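Local coordinates for protein indole-3-acetic acid-amido synthetase GH3.15 (Arabidopsis thaliana, PDB 6E1Q) that conjugates glutamine, and possibly cysteine, to the auxin precursor indole-3-butyric acid in an ATP-dependent reaction, and also modifies the herbicide 2,4-DB, at residues C503-E508 against F578-I583; F538-N543 against L567-A572; S37-T42 against I86-I91. All blocks are in the same frame, centred on the assembly; numbering follows the deposited sequence.

Interaction 1 of 3, residues C503-E508 against F578-I583; sequences CCFTVE and FLSRKI
Phe505 and Lys582 meet through the face of the aromatic ring. With Phe505 CG anti to the backbone N (chi1 169°), the ring sits where Lys582 covers one face and Ser580 OG and Ile583 O stand at its edge. The lysine chain bends at chi2 and chi3 and brings its end over that face. Lys582 CE makes a CH-pi contact nearly along the ring normal, 4.1 Å from the centroid of Phe505. Lys582 NZ is 4.0 Å from the same centroid and 30° off the normal, a cation-pi contact. Lys582 NZ also forms a salt bridge with Glu502, just before 503-508 on the same helix. Nearer the backbone, Lys582 CB touches Phe505 CD1 at 3.6 Å.

Ser580 is the polar centre. Its OG is 2.9 Å from Glu508 OE1 and 2.8 Å from Lys582 O, and its proton can serve either acceptor. The other carboxylate oxygen, Glu508 OE2, is held by Arg519 and Tyr515. Cys504 CB is 3.4 Å from Ser580 N, and Cys504 SG is 4.0 Å from Phe578 CB.

The contact joins helix 497-510 of the GH3 C-terminal domain to the end of edge strand 574-579 and the turn that follows. Its chemistry is graded: thiol packing at the strand end, then a serine hydroxyl between two acceptors, then a cation over an aromatic face. The nearby Arg519 would probably favour the charged form of Glu508.

Interaction 2 of 3, residues F538-N543 against L567-A572; sequences FDELMN and LKILEA
Ile569 meets Glu540 as the main pair between two nearly antiparallel helices. The axes of the two short helical segments run at 164° to each other and approach to 9.7 Å. Ile569 CB points at the other helix, and its CG2 branch does most of the touching. With CG2 anti to the backbone N, this methyl lies 3.6 Å from Glu540 CD. Glu540 comes from the opposite direction as an extended chain (chi1 179°, chi2 177°). Its CG also rests on the methyl, 3.6 Å from Ile569 CG2, while Ile569 CD1 is 4.0 Å from Glu540 OE2. The carboxylate thus lies against an aliphatic branch, and Glu540 OE1 takes its hydrogen bond from Asn573.

Leu570 follows, and its two methyls divide between two partners. Leu570 CD1 faces Leu541 CD1 at 4.3 Å. Leu570 CD2 reaches Phe538 CZ at 4.5 Å, a loose contact that meets the ring obliquely. These three side chains are buried, whereas Glu540 is exposed.

The contact joins helix 537-547 of the GH3 C-terminal domain to helix 564-571, which leads into strand 574-579. Phe538 and Leu570 both also touch Thr466 on strand 461-470. On another side, Met542 and Asn543 touch Lys225 of helix 220-243.

Interaction 3 of 3, residues S37-T42 against I86-I91; sequences SRNAQT and ICDRPI
The torsions of Asn39 bring its amide up to Asp88. Its CG lies beside the backbone N (chi1 -66°), and chi2 of -70° helps to direct OD1 to the backbone of the other segment. Asp88 has its CG between its own N and carbonyl carbon, the crowded position. This sets its carboxylate beside Arg38 O and lets OD1 meet Arg89 NE.

Asp88 N donates to Asn39 OD1 at 2.8 Å. The N-H...O angle is 153°, and the donor lies nearly along the C=O axis. This is the hydrogen bond that links the two segments. The amide and carboxylate planes are nearly perpendicular. Asn39 ND2 is bonded to Ile35 O in the preceding helix, so both ends of the amide are held and its rotation is fixed.

Asp88 CB comes close to Arg38 O, at 3.1 Å. Asp88 OD2 and Arg38 O are both acceptors and do not bond. Arg89 NE forms a salt bridge to Asp88 OD1 at 2.9 Å, on the syn side but tilted from both group planes. Arg89 NH2 bonds to Phe398 O.

Asn39 to Thr42 form a type I beta turn after the helix end. Thr42 N and Thr42 OG1 both donate to Asn39 O, the latter at 2.9 Å. The Thr42 side chain starts toward the other segment, and CG2 lies 3.5 Å from Cys87 N. Thr42 is the N-cap of the next helix, with OG1 bonded to Leu45 N.

Within the GH3 N-terminal domain, the contact ties the corner between helices 24-38 and 43-49 to the loop between helix 67-78 and strand 91-97. Ile86 turns away to pack on Tyr73 and Ile77 of helix 67-78 and on Pro109 of strand 105-111.

How the interactions relate
Interactions 1 and 2 lie in the same region without touching, their nearest atoms about 10 Å apart. Helix 564-571 of interaction 2 runs into strand 574-579 of interaction 1. Along the chain, interaction 2 is nested within the loop closed by interaction 1. Interaction 3 stands apart in the N-terminal region, on the opposite side of the chain centre and 55 Å from interaction 1 between centres. Interaction 2 is mainly apolar, helix on helix: its leucines and Phe538 are buried, and Glu540 and Ile569 form the outer edge. Interactions 1 and 3 are partly buried and more polar. Interaction 1 uses side-chain groups and an aromatic face, whereas interaction 3 joins a turn and a loop through a backbone N-H.

Interaction 1 of 3, residues C503-E508 against F578-I583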
ATOM      1  N   CYS A 503      -2.430 -28.334   6.382  1.00 28.69           N
ATOM      2  CA  CYS A 503      -2.530 -26.937   5.956  1.00 33.53           C
ATOM      3  C   CYS A 503      -3.833 -26.696   5.203  1.00 34.90           C
ATOM      4  O   CYS A 503      -4.535 -25.707   5.448  1.00 32.90           O
ATOM      5  CB  CYS A 503      -1.340 -26.549   5.068  1.00 26.53           C
ATOM      6  SG  CYS A 503       0.176 -26.323   6.009  1.00 36.95           S
ATOM      7  N   CYS A 504      -4.161 -27.591   4.265  1.00 32.18           N
ATOM      8  CA  CYS A 504      -5.408 -27.462   3.521  1.00 32.82           C
ATOM      9  C   CYS A 504      -6.590 -27.354   4.467  1.00 33.72           C
ATOM     10  O   CYS A 504      -7.434 -26.458   4.335  1.00 30.87           O
ATOM     11  CB  CYS A 504      -5.593 -28.659   2.593  1.00 36.44           C
ATOM     12  SG  CYS A 504      -4.483 -28.713   1.211  1.00 41.54           S
ATOM     13  N   PHE A 505      -6.652 -28.265   5.440  1.00 36.01           N
ATOM     14  CA  PHE A 505      -7.745 -28.261   6.405  1.00 38.03           C
ATOM     15  C   PHE A 505      -7.772 -26.974   7.221  1.00 37.51           C
ATOM     16  O   PHE A 505      -8.850 -26.439   7.515  1.00 40.53           O
ATOM     17  CB  PHE A 505      -7.612 -29.459   7.332  1.00 31.10           C
ATOM     18  CG  PHE A 505      -8.511 -29.403   8.501  1.00 31.46           C
ATOM     19  CD1 PHE A 505      -9.870 -29.644   8.353  1.00 33.14           C
ATOM     20  CD2 PHE A 505      -8.009 -29.107   9.765  1.00 34.60           C
ATOM     21  CE1 PHE A 505     -10.727 -29.613   9.453  1.00 36.92           C
ATOM     22  CE2 PHE A 505      -8.856 -29.056  10.869  1.00 38.19           C
ATOM     23  CZ  PHE A 505     -10.218 -29.313  10.714  1.00 40.88           C
ATOM     24  N   THR A 506      -6.597 -26.466   7.601  1.00 31.78           N
ATOM     25  CA  THR A 506      -6.549 -25.320   8.501  1.00 30.33           C
ATOM     26  C   THR A 506      -7.085 -24.073   7.822  1.00 29.38           C
ATOM     27  O   THR A 506      -7.751 -23.256   8.464  1.00 36.46           O
ATOM     28  CB  THR A 506      -5.116 -25.112   8.991  1.00 34.48           C
ATOM     29  OG1 THR A 506      -4.671 -26.325   9.594  1.00 31.54           O
ATOM     30  CG2 THR A 506      -5.030 -23.990  10.022  1.00 31.86           C
ATOM     31  N   VAL A 507      -6.799 -23.905   6.527  1.00 30.00           N
ATOM     32  CA  VAL A 507      -7.471 -22.861   5.754  1.00 32.87           C
ATOM     33  C   VAL A 507      -8.979 -23.040   5.829  1.00 37.15           C
ATOM     34  O   VAL A 507      -9.723 -22.096   6.122  1.00 35.34           O
ATOM     35  CB  VAL A 507      -7.007 -22.870   4.286  1.00 34.55           C
ATOM     36  CG1 VAL A 507      -7.673 -21.714   3.531  1.00 29.76           C
ATOM     37  CG2 VAL A 507      -5.509 -22.757   4.182  1.00 31.90           C
ATOM     38  N   GLU A 508      -9.454 -24.257   5.537  1.00 35.30           N
ATOM     39  CA  GLU A 508     -10.895 -24.494   5.491  1.00 41.47           C
ATOM     40  C   GLU A 508     -11.546 -24.208   6.829  1.00 37.01           C
ATOM     41  O   GLU A 508     -12.613 -23.589   6.890  1.00 40.30           O
ATOM     42  CB  GLU A 508     -11.191 -25.931   5.092  1.00 44.96           C
ATOM     43  CG  GLU A 508     -10.839 -26.271   3.677  1.00 48.92           C
ATOM     44  CD  GLU A 508     -11.602 -27.480   3.198  1.00 50.43           C
ATOM     45  OE1 GLU A 508     -11.385 -28.575   3.761  1.00 50.31           O
ATOM     46  OE2 GLU A 508     -12.425 -27.333   2.274  1.00 52.39           O
ATOM     47  N   PHE A 578      -2.241 -30.786  -3.106  1.00 50.56           N
ATOM     48  CA  PHE A 578      -2.678 -31.419  -1.871  1.00 50.93           C
ATOM     49  C   PHE A 578      -4.129 -31.044  -1.640  1.00 46.45           C
ATOM     50  O   PHE A 578      -4.549 -29.931  -1.969  1.00 46.55           O
ATOM     51  CB  PHE A 578      -1.808 -30.985  -0.685  1.00 45.47           C
ATOM     52  CG  PHE A 578      -0.336 -31.208  -0.904  1.00 48.32           C
ATOM     53  CD1 PHE A 578       0.256 -32.413  -0.558  1.00 52.02           C
ATOM     54  CD2 PHE A 578       0.449 -30.223  -1.478  1.00 41.51           C
ATOM     55  CE1 PHE A 578       1.611 -32.620  -0.761  1.00 49.73           C
ATOM     56  CE2 PHE A 578       1.796 -30.419  -1.684  1.00 43.39           C
ATOM     57  CZ  PHE A 578       2.381 -31.625  -1.327  1.00 48.12           C
ATOM     58  N   LEU A 579      -4.890 -31.977  -1.093  1.00 46.08           N
ATOM     59  CA  LEU A 579      -6.285 -31.751  -0.765  1.00 44.38           C
ATOM     60  C   LEU A 579      -6.482 -31.897   0.734  1.00 49.26           C
ATOM     61  O   LEU A 579      -5.798 -32.693   1.391  1.00 50.00           O
ATOM     62  CB  LEU A 579      -7.197 -32.739  -1.493  1.00 47.40           C
ATOM     63  CG  LEU A 579      -7.167 -32.695  -3.017  1.00 50.41           C
ATOM     64  CD1 LEU A 579      -7.776 -33.977  -3.604  1.00 53.53           C
ATOM     65  CD2 LEU A 579      -7.918 -31.481  -3.490  1.00 50.87           C
ATOM     66  N   SER A 580      -7.431 -31.136   1.271  1.00 45.38           N
ATOM     67  CA  SER A 580      -7.838 -31.357   2.651  1.00 41.81           C
ATOM     68  C   SER A 580      -8.406 -32.763   2.785  1.00 51.71           C
ATOM     69  O   SER A 580      -9.184 -33.209   1.942  1.00 46.69           O
ATOM     70  CB  SER A 580      -8.877 -30.318   3.073  1.00 44.69           C
ATOM     71  OG  SER A 580      -9.439 -30.631   4.341  1.00 49.12           O
ATOM     72  N   ARG A 581      -8.003 -33.471   3.835  1.00 55.60           N
ATOM     73  CA  ARG A 581      -8.531 -34.805   4.085  1.00 58.48           C
ATOM     74  C   ARG A 581      -9.566 -34.820   5.195  1.00 55.83           C
ATOM     75  O   ARG A 581     -10.096 -35.882   5.516  1.00 51.98           O
ATOM     76  CB  ARG A 581      -7.392 -35.781   4.414  1.00 58.33           C
ATOM     77  CG  ARG A 581      -6.554 -36.189   3.209  1.00 66.44           C
ATOM     78  CD  ARG A 581      -7.378 -36.159   1.925  1.00 76.37           C
ATOM     79  NE  ARG A 581      -6.584 -36.481   0.740  1.00 91.53           N
ATOM     80  CZ  ARG A 581      -7.069 -36.511  -0.499  1.00100.43           C
ATOM     81  NH1 ARG A 581      -8.347 -36.236  -0.718  1.00103.35           N
ATOM     82  NH2 ARG A 581      -6.277 -36.816  -1.519  1.00101.57           N
ATOM     83  N   LYS A 582      -9.869 -33.675   5.791  1.00 56.54           N
ATOM     84  CA  LYS A 582     -10.848 -33.615   6.862  1.00 54.49           C
ATOM     85  C   LYS A 582     -11.897 -32.577   6.502  1.00 53.34           C
ATOM     86  O   LYS A 582     -11.610 -31.593   5.816  1.00 51.64           O
ATOM     87  CB  LYS A 582     -10.185 -33.274   8.213  1.00 55.20           C
ATOM     88  CG  LYS A 582      -9.212 -34.347   8.719  1.00 55.46           C
ATOM     89  CD  LYS A 582      -7.995 -33.728   9.400  1.00 53.39           C
ATOM     90  CE  LYS A 582      -8.319 -33.181  10.780  1.00 47.04           C
ATOM     91  NZ  LYS A 582      -7.250 -32.257  11.296  1.00 34.15           N
ATOM     92  N   ILE A 583     -13.123 -32.819   6.945  1.00 52.78           N
ATOM     93  CA  ILE A 583     -14.212 -31.881   6.692  1.00 57.38           C
ATOM     94  C   ILE A 583     -14.224 -30.847   7.811  1.00 54.53           C
ATOM     95  O   ILE A 583     -14.119 -31.218   8.990  1.00 48.03           O
ATOM     96  CB  ILE A 583     -15.555 -32.616   6.558  1.00 61.01           C
ATOM     97  CG1 ILE A 583     -15.488 -33.613   5.402  1.00 65.55           C
ATOM     98  CG2 ILE A 583     -16.692 -31.651   6.326  1.00 64.77           C
ATOM     99  CD1 ILE A 583     -15.280 -35.043   5.837  1.00 75.27           C
TER

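Interaction 2 of 3, residues F538-N543 against L567-A572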
ATOM      1  N   PHE A 538       5.492 -16.201  -8.733  1.00 41.62           N
ATOM      2  CA  PHE A 538       4.743 -14.981  -8.493  1.00 37.80           C
ATOM      3  C   PHE A 538       5.413 -13.759  -9.112  1.00 44.12           C
ATOM      4  O   PHE A 538       4.737 -12.750  -9.325  1.00 37.60           O
ATOM      5  CB  PHE A 538       4.510 -14.812  -6.993  1.00 33.72           C
ATOM      6  CG  PHE A 538       3.364 -15.632  -6.499  1.00 39.18           C
ATOM      7  CD1 PHE A 538       2.068 -15.142  -6.582  1.00 31.08           C
ATOM      8  CD2 PHE A 538       3.568 -16.918  -6.018  1.00 34.16           C
ATOM      9  CE1 PHE A 538       0.981 -15.908  -6.163  1.00 32.63           C
ATOM     10  CE2 PHE A 538       2.485 -17.705  -5.592  1.00 34.14           C
ATOM     11  CZ  PHE A 538       1.189 -17.192  -5.665  1.00 33.77           C
ATOM     12  N   ASP A 539       6.710 -13.843  -9.433  1.00 38.41           N
ATOM     13  CA  ASP A 539       7.322 -12.852 -10.319  1.00 48.37           C
ATOM     14  C   ASP A 539       6.861 -13.021 -11.760  1.00 46.99           C
ATOM     15  O   ASP A 539       6.639 -12.029 -12.458  1.00 46.08           O
ATOM     16  CB  ASP A 539       8.838 -12.928 -10.253  1.00 55.11           C
ATOM     17  CG  ASP A 539       9.365 -12.428  -8.958  1.00 69.94           C
ATOM     18  OD1 ASP A 539       8.558 -11.863  -8.186  1.00 75.65           O
ATOM     19  OD2 ASP A 539      10.576 -12.575  -8.721  1.00 81.08           O
ATOM     20  N   GLU A 540       6.717 -14.265 -12.230  1.00 48.62           N
ATOM     21  CA  GLU A 540       6.142 -14.471 -13.558  1.00 49.86           C
ATOM     22  C   GLU A 540       4.722 -13.921 -13.620  1.00 48.49           C
ATOM     23  O   GLU A 540       4.336 -13.276 -14.602  1.00 50.16           O
ATOM     24  CB  GLU A 540       6.152 -15.960 -13.934  1.00 49.22           C
ATOM     25  CG  GLU A 540       5.520 -16.249 -15.325  1.00 56.52           C
ATOM     26  CD  GLU A 540       5.590 -17.731 -15.749  1.00 67.02           C
ATOM     27  OE1 GLU A 540       6.178 -18.541 -15.009  1.00 66.61           O
ATOM     28  OE2 GLU A 540       5.056 -18.087 -16.825  1.00 65.28           O
ATOM     29  N   LEU A 541       3.931 -14.175 -12.580  1.00 42.59           N
ATOM     30  CA  LEU A 541       2.584 -13.633 -12.525  1.00 40.62           C
ATOM     31  C   LEU A 541       2.626 -12.120 -12.607  1.00 36.61           C
ATOM     32  O   LEU A 541       1.899 -11.503 -13.391  1.00 42.63           O
ATOM     33  CB  LEU A 541       1.887 -14.086 -11.234  1.00 36.17           C
ATOM     34  CG  LEU A 541       0.430 -13.631 -11.084  1.00 32.49           C
ATOM     35  CD1 LEU A 541      -0.456 -14.279 -12.171  1.00 34.87           C
ATOM     36  CD2 LEU A 541      -0.116 -13.950  -9.709  1.00 30.61           C
ATOM     37  N   MET A 542       3.502 -11.510 -11.811  1.00 34.00           N
ATOM     38  CA  MET A 542       3.611 -10.059 -11.790  1.00 34.53           C
ATOM     39  C   MET A 542       3.983  -9.509 -13.158  1.00 39.39           C
ATOM     40  O   MET A 542       3.377  -8.537 -13.629  1.00 38.23           O
ATOM     41  CB  MET A 542       4.643  -9.639 -10.743  1.00 31.84           C
ATOM     42  CG  MET A 542       5.183  -8.244 -10.969  1.00 35.74           C
ATOM     43  SD  MET A 542       5.896  -7.526  -9.505  1.00 42.69           S
ATOM     44  CE  MET A 542       7.510  -8.118  -9.903  1.00 49.47           C
ATOM     45  N   ASN A 543       4.978 -10.116 -13.812  1.00 37.19           N
ATOM     46  CA  ASN A 543       5.423  -9.604 -15.109  1.00 46.94           C
ATOM     47  C   ASN A 543       4.326  -9.740 -16.155  1.00 43.66           C
ATOM     48  O   ASN A 543       4.253  -8.944 -17.105  1.00 46.05           O
ATOM     49  CB  ASN A 543       6.693 -10.334 -15.556  1.00 42.19           C
ATOM     50  CG  ASN A 543       7.910  -9.930 -14.740  1.00 49.09           C
ATOM     51  OD1 ASN A 543       7.986  -8.814 -14.228  1.00 51.77           O
ATOM     52  ND2 ASN A 543       8.881 -10.826 -14.636  1.00 53.86           N
ATOM     53  N   LEU A 567      -4.128 -17.502 -15.002  1.00 53.79           N
ATOM     54  CA  LEU A 567      -4.388 -18.842 -14.478  1.00 52.30           C
ATOM     55  C   LEU A 567      -3.512 -19.873 -15.167  1.00 51.23           C
ATOM     56  O   LEU A 567      -2.958 -20.770 -14.525  1.00 49.17           O
ATOM     57  CB  LEU A 567      -5.855 -19.211 -14.669  1.00 60.10           C
ATOM     58  CG  LEU A 567      -6.828 -18.450 -13.790  1.00 61.04           C
ATOM     59  CD1 LEU A 567      -8.241 -18.962 -14.035  1.00 64.34           C
ATOM     60  CD2 LEU A 567      -6.411 -18.594 -12.349  1.00 59.87           C
ATOM     61  N   LYS A 568      -3.390 -19.774 -16.487  1.00 57.77           N
ATOM     62  CA  LYS A 568      -2.515 -20.691 -17.205  1.00 70.67           C
ATOM     63  C   LYS A 568      -1.065 -20.531 -16.756  1.00 66.21           C
ATOM     64  O   LYS A 568      -0.299 -21.500 -16.741  1.00 92.64           O
ATOM     65  CB  LYS A 568      -2.685 -20.461 -18.708  1.00 77.52           C
ATOM     66  CG  LYS A 568      -1.819 -21.334 -19.595  1.00 79.39           C
ATOM     67  CD  LYS A 568      -2.174 -21.123 -21.061  1.00 93.71           C
ATOM     68  CE  LYS A 568      -0.960 -20.803 -21.923  1.00100.48           C
ATOM     69  NZ  LYS A 568       0.298 -21.540 -21.541  1.00103.93           N
ATOM     70  N   ILE A 569      -0.685 -19.332 -16.337  1.00 58.36           N
ATOM     71  CA  ILE A 569       0.659 -19.121 -15.810  1.00 59.98           C
ATOM     72  C   ILE A 569       0.828 -19.802 -14.452  1.00 63.38           C
ATOM     73  O   ILE A 569       1.862 -20.422 -14.176  1.00 64.78           O
ATOM     74  CB  ILE A 569       0.967 -17.621 -15.719  1.00 56.15           C
ATOM     75  CG1 ILE A 569       1.185 -17.035 -17.125  1.00 52.13           C
ATOM     76  CG2 ILE A 569       2.150 -17.386 -14.766  1.00 46.05           C
ATOM     77  CD1 ILE A 569       1.856 -15.679 -17.123  1.00 48.00           C
ATOM     78  N   LEU A 570      -0.146 -19.641 -13.558  1.00 54.84           N
ATOM     79  CA  LEU A 570      -0.047 -20.324 -12.271  1.00 54.58           C
ATOM     80  C   LEU A 570      -0.109 -21.834 -12.445  1.00 60.79           C
ATOM     81  O   LEU A 570       0.641 -22.565 -11.791  1.00 52.12           O
ATOM     82  CB  LEU A 570      -1.136 -19.844 -11.328  1.00 41.24           C
ATOM     83  CG  LEU A 570      -1.006 -18.363 -10.987  1.00 40.80           C
ATOM     84  CD1 LEU A 570      -2.359 -17.790 -10.672  1.00 46.96           C
ATOM     85  CD2 LEU A 570      -0.077 -18.253  -9.798  1.00 37.11           C
ATOM     86  N   GLU A 571      -0.957 -22.312 -13.362  1.00 63.20           N
ATOM     87  CA  GLU A 571      -1.163 -23.749 -13.483  1.00 62.11           C
ATOM     88  C   GLU A 571       0.087 -24.457 -13.994  1.00 62.52           C
ATOM     89  O   GLU A 571       0.388 -25.565 -13.542  1.00 61.47           O
ATOM     90  CB  GLU A 571      -2.385 -24.048 -14.366  1.00 68.12           C
ATOM     91  CG  GLU A 571      -3.741 -24.135 -13.610  1.00 71.78           C
ATOM     92  CD  GLU A 571      -3.781 -25.170 -12.464  1.00 79.34           C
ATOM     93  OE1 GLU A 571      -2.819 -25.948 -12.292  1.00 84.11           O
ATOM     94  OE2 GLU A 571      -4.786 -25.192 -11.719  1.00 77.44           O
ATOM     95  N   ALA A 572       0.863 -23.841 -14.883  1.00 62.06           N
ATOM     96  CA  ALA A 572       2.031 -24.605 -15.306  1.00 73.07           C
ATOM     97  C   ALA A 572       3.250 -24.374 -14.416  1.00 64.76           C
ATOM     98  O   ALA A 572       4.305 -24.958 -14.674  1.00 71.13           O
ATOM     99  CB  ALA A 572       2.366 -24.330 -16.782  1.00 75.70           C
TER

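Interaction 3 of 3, residues S37-T42 against I86-I91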
ATOM      1  N   SER A  37     -19.499  25.854   2.823  1.00 55.88           N
ATOM      2  CA  SER A  37     -19.602  27.271   2.475  1.00 58.13           C
ATOM      3  C   SER A  37     -18.840  27.576   1.190  1.00 47.87           C
ATOM      4  O   SER A  37     -19.371  28.219   0.282  1.00 46.83           O
ATOM      5  CB  SER A  37     -19.095  28.146   3.623  1.00 55.25           C
ATOM      6  OG  SER A  37     -19.691  27.784   4.856  1.00 64.61           O
ATOM      7  N   ARG A  38     -17.596  27.106   1.089  1.00 45.68           N
ATOM      8  CA  ARG A  38     -16.778  27.440  -0.073  1.00 47.60           C
ATOM      9  C   ARG A  38     -17.295  26.778  -1.345  1.00 51.03           C
ATOM     10  O   ARG A  38     -17.120  27.334  -2.437  1.00 43.69           O
ATOM     11  CB  ARG A  38     -15.314  27.060   0.184  1.00 53.13           C
ATOM     12  CG  ARG A  38     -14.553  28.140   0.969  1.00 71.74           C
ATOM     13  CD  ARG A  38     -13.270  27.649   1.649  1.00 81.18           C
ATOM     14  NE  ARG A  38     -12.960  28.443   2.847  1.00 88.58           N
ATOM     15  CZ  ARG A  38     -11.960  28.194   3.697  1.00 84.14           C
ATOM     16  NH1 ARG A  38     -11.142  27.164   3.503  1.00 77.31           N
ATOM     17  NH2 ARG A  38     -11.782  28.976   4.753  1.00 82.04           N
ATOM     18  N   ASN A  39     -17.951  25.618  -1.232  1.00 44.13           N
ATOM     19  CA  ASN A  39     -18.382  24.854  -2.400  1.00 43.54           C
ATOM     20  C   ASN A  39     -19.885  24.926  -2.632  1.00 48.50           C
ATOM     21  O   ASN A  39     -20.434  24.101  -3.371  1.00 44.38           O
ATOM     22  CB  ASN A  39     -17.936  23.397  -2.269  1.00 41.80           C
ATOM     23  CG  ASN A  39     -16.432  23.256  -2.300  1.00 41.51           C
ATOM     24  OD1 ASN A  39     -15.798  23.461  -3.337  1.00 42.15           O
ATOM     25  ND2 ASN A  39     -15.848  22.916  -1.158  1.00 34.72           N
ATOM     26  N   ALA A  40     -20.547  25.926  -2.046  1.00 51.30           N
ATOM     27  CA  ALA A  40     -22.004  25.999  -2.057  1.00 47.99           C
ATOM     28  C   ALA A  40     -22.572  26.211  -3.454  1.00 50.79           C
ATOM     29  O   ALA A  40     -23.734  25.872  -3.705  1.00 47.05           O
ATOM     30  CB  ALA A  40     -22.473  27.126  -1.132  1.00 46.92           C
ATOM     31  N   GLN A  41     -21.804  26.798  -4.369  1.00 50.31           N
ATOM     32  CA  GLN A  41     -22.319  27.034  -5.708  1.00 48.47           C
ATOM     33  C   GLN A  41     -21.753  26.064  -6.738  1.00 48.33           C
ATOM     34  O   GLN A  41     -21.984  26.256  -7.936  1.00 52.16           O
ATOM     35  CB  GLN A  41     -22.070  28.484  -6.131  1.00 47.10           C
ATOM     36  CG  GLN A  41     -22.883  29.507  -5.321  1.00 64.88           C
ATOM     37  CD  GLN A  41     -24.398  29.338  -5.491  1.00 82.37           C
ATOM     38  OE1 GLN A  41     -25.096  28.907  -4.567  1.00 87.42           O
ATOM     39  NE2 GLN A  41     -24.907  29.680  -6.673  1.00 88.43           N
ATOM     40  N   THR A  42     -21.031  25.022  -6.311  1.00 43.49           N
ATOM     41  CA  THR A  42     -20.662  23.965  -7.250  1.00 42.32           C
ATOM     42  C   THR A  42     -21.921  23.276  -7.768  1.00 45.43           C
ATOM     43  O   THR A  42     -22.963  23.248  -7.105  1.00 44.08           O
ATOM     44  CB  THR A  42     -19.746  22.913  -6.612  1.00 39.68           C
ATOM     45  OG1 THR A  42     -20.436  22.243  -5.543  1.00 40.28           O
ATOM     46  CG2 THR A  42     -18.459  23.536  -6.104  1.00 38.35           C
ATOM     47  N   ILE A  86     -17.694  20.273  -9.157  1.00 32.53           N
ATOM     48  CA  ILE A  86     -17.533  19.641  -7.849  1.00 35.56           C
ATOM     49  C   ILE A  86     -16.730  20.478  -6.861  1.00 36.70           C
ATOM     50  O   ILE A  86     -16.855  20.269  -5.640  1.00 38.47           O
ATOM     51  CB  ILE A  86     -16.878  18.243  -7.992  1.00 28.52           C
ATOM     52  CG1 ILE A  86     -15.453  18.393  -8.534  1.00 34.85           C
ATOM     53  CG2 ILE A  86     -17.712  17.327  -8.862  1.00 36.94           C
ATOM     54  CD1 ILE A  86     -14.653  17.113  -8.584  1.00 31.53           C
ATOM     55  N   CYS A  87     -15.906  21.423  -7.298  0.81 38.99           N
ATOM     56  CA  CYS A  87     -14.950  22.067  -6.409  0.81 42.41           C
ATOM     57  C   CYS A  87     -14.825  23.541  -6.760  0.81 42.46           C
ATOM     58  O   CYS A  87     -14.759  23.904  -7.938  0.81 41.12           O
ATOM     59  CB  CYS A  87     -13.571  21.377  -6.499  0.81 40.26           C
ATOM     60  SG  CYS A  87     -12.427  21.877  -5.203  0.81 56.68           S
ATOM     61  N   ASP A  88     -14.791  24.389  -5.730  1.00 42.04           N
ATOM     62  CA  ASP A  88     -14.647  25.826  -5.928  1.00 46.81           C
ATOM     63  C   ASP A  88     -13.220  26.239  -6.261  1.00 44.02           C
ATOM     64  O   ASP A  88     -12.981  27.416  -6.552  1.00 52.83           O
ATOM     65  CB  ASP A  88     -15.114  26.593  -4.686  1.00 70.78           C
ATOM     66  CG  ASP A  88     -14.048  26.657  -3.592  1.00 92.19           C
ATOM     67  OD1 ASP A  88     -13.349  25.646  -3.370  1.00 97.98           O
ATOM     68  OD2 ASP A  88     -13.899  27.725  -2.955  1.00102.84           O
ATOM     69  N   ARG A  89     -12.267  25.321  -6.200  1.00 34.41           N
ATOM     70  CA  ARG A  89     -10.904  25.610  -6.599  1.00 46.58           C
ATOM     71  C   ARG A  89     -10.525  24.773  -7.814  1.00 38.15           C
ATOM     72  O   ARG A  89     -11.112  23.712  -8.055  1.00 37.37           O
ATOM     73  CB  ARG A  89      -9.936  25.361  -5.433  1.00 54.71           C
ATOM     74  CG  ARG A  89      -9.983  26.500  -4.399  1.00 72.63           C
ATOM     75  CD  ARG A  89      -9.650  26.053  -2.984  1.00 89.06           C
ATOM     76  NE  ARG A  89     -10.686  25.186  -2.429  1.00104.29           N
ATOM     77  CZ  ARG A  89     -10.512  23.891  -2.176  1.00102.91           C
ATOM     78  NH1 ARG A  89      -9.335  23.327  -2.414  1.00101.06           N
ATOM     79  NH2 ARG A  89     -11.510  23.164  -1.682  1.00 95.32           N
ATOM     80  N   PRO A  90      -9.562  25.232  -8.616  1.00 33.51           N
ATOM     81  CA  PRO A  90      -9.181  24.472  -9.810  1.00 37.56           C
ATOM     82  C   PRO A  90      -8.630  23.097  -9.458  1.00 39.72           C
ATOM     83  O   PRO A  90      -7.968  22.913  -8.435  1.00 35.43           O
ATOM     84  CB  PRO A  90      -8.117  25.361 -10.481  1.00 38.13           C
ATOM     85  CG  PRO A  90      -7.777  26.419  -9.487  1.00 45.18           C
ATOM     86  CD  PRO A  90      -8.954  26.572  -8.592  1.00 40.11           C
ATOM     87  N   ILE A  91      -8.943  22.121 -10.307  1.00 32.56           N
ATOM     88  CA  ILE A  91      -8.349  20.792 -10.196  1.00 38.02           C
ATOM     89  C   ILE A  91      -6.963  20.852 -10.828  1.00 37.57           C
ATOM     90  O   ILE A  91      -6.828  21.180 -12.009  1.00 38.48           O
ATOM     91  CB  ILE A  91      -9.229  19.733 -10.880  1.00 39.23           C
ATOM     92  CG1 ILE A  91     -10.650  19.754 -10.315  1.00 38.22           C
ATOM     93  CG2 ILE A  91      -8.584  18.339 -10.810  1.00 32.20           C
ATOM     94  CD1 ILE A  91     -10.716  19.502  -8.862  1.00 40.86           C
TER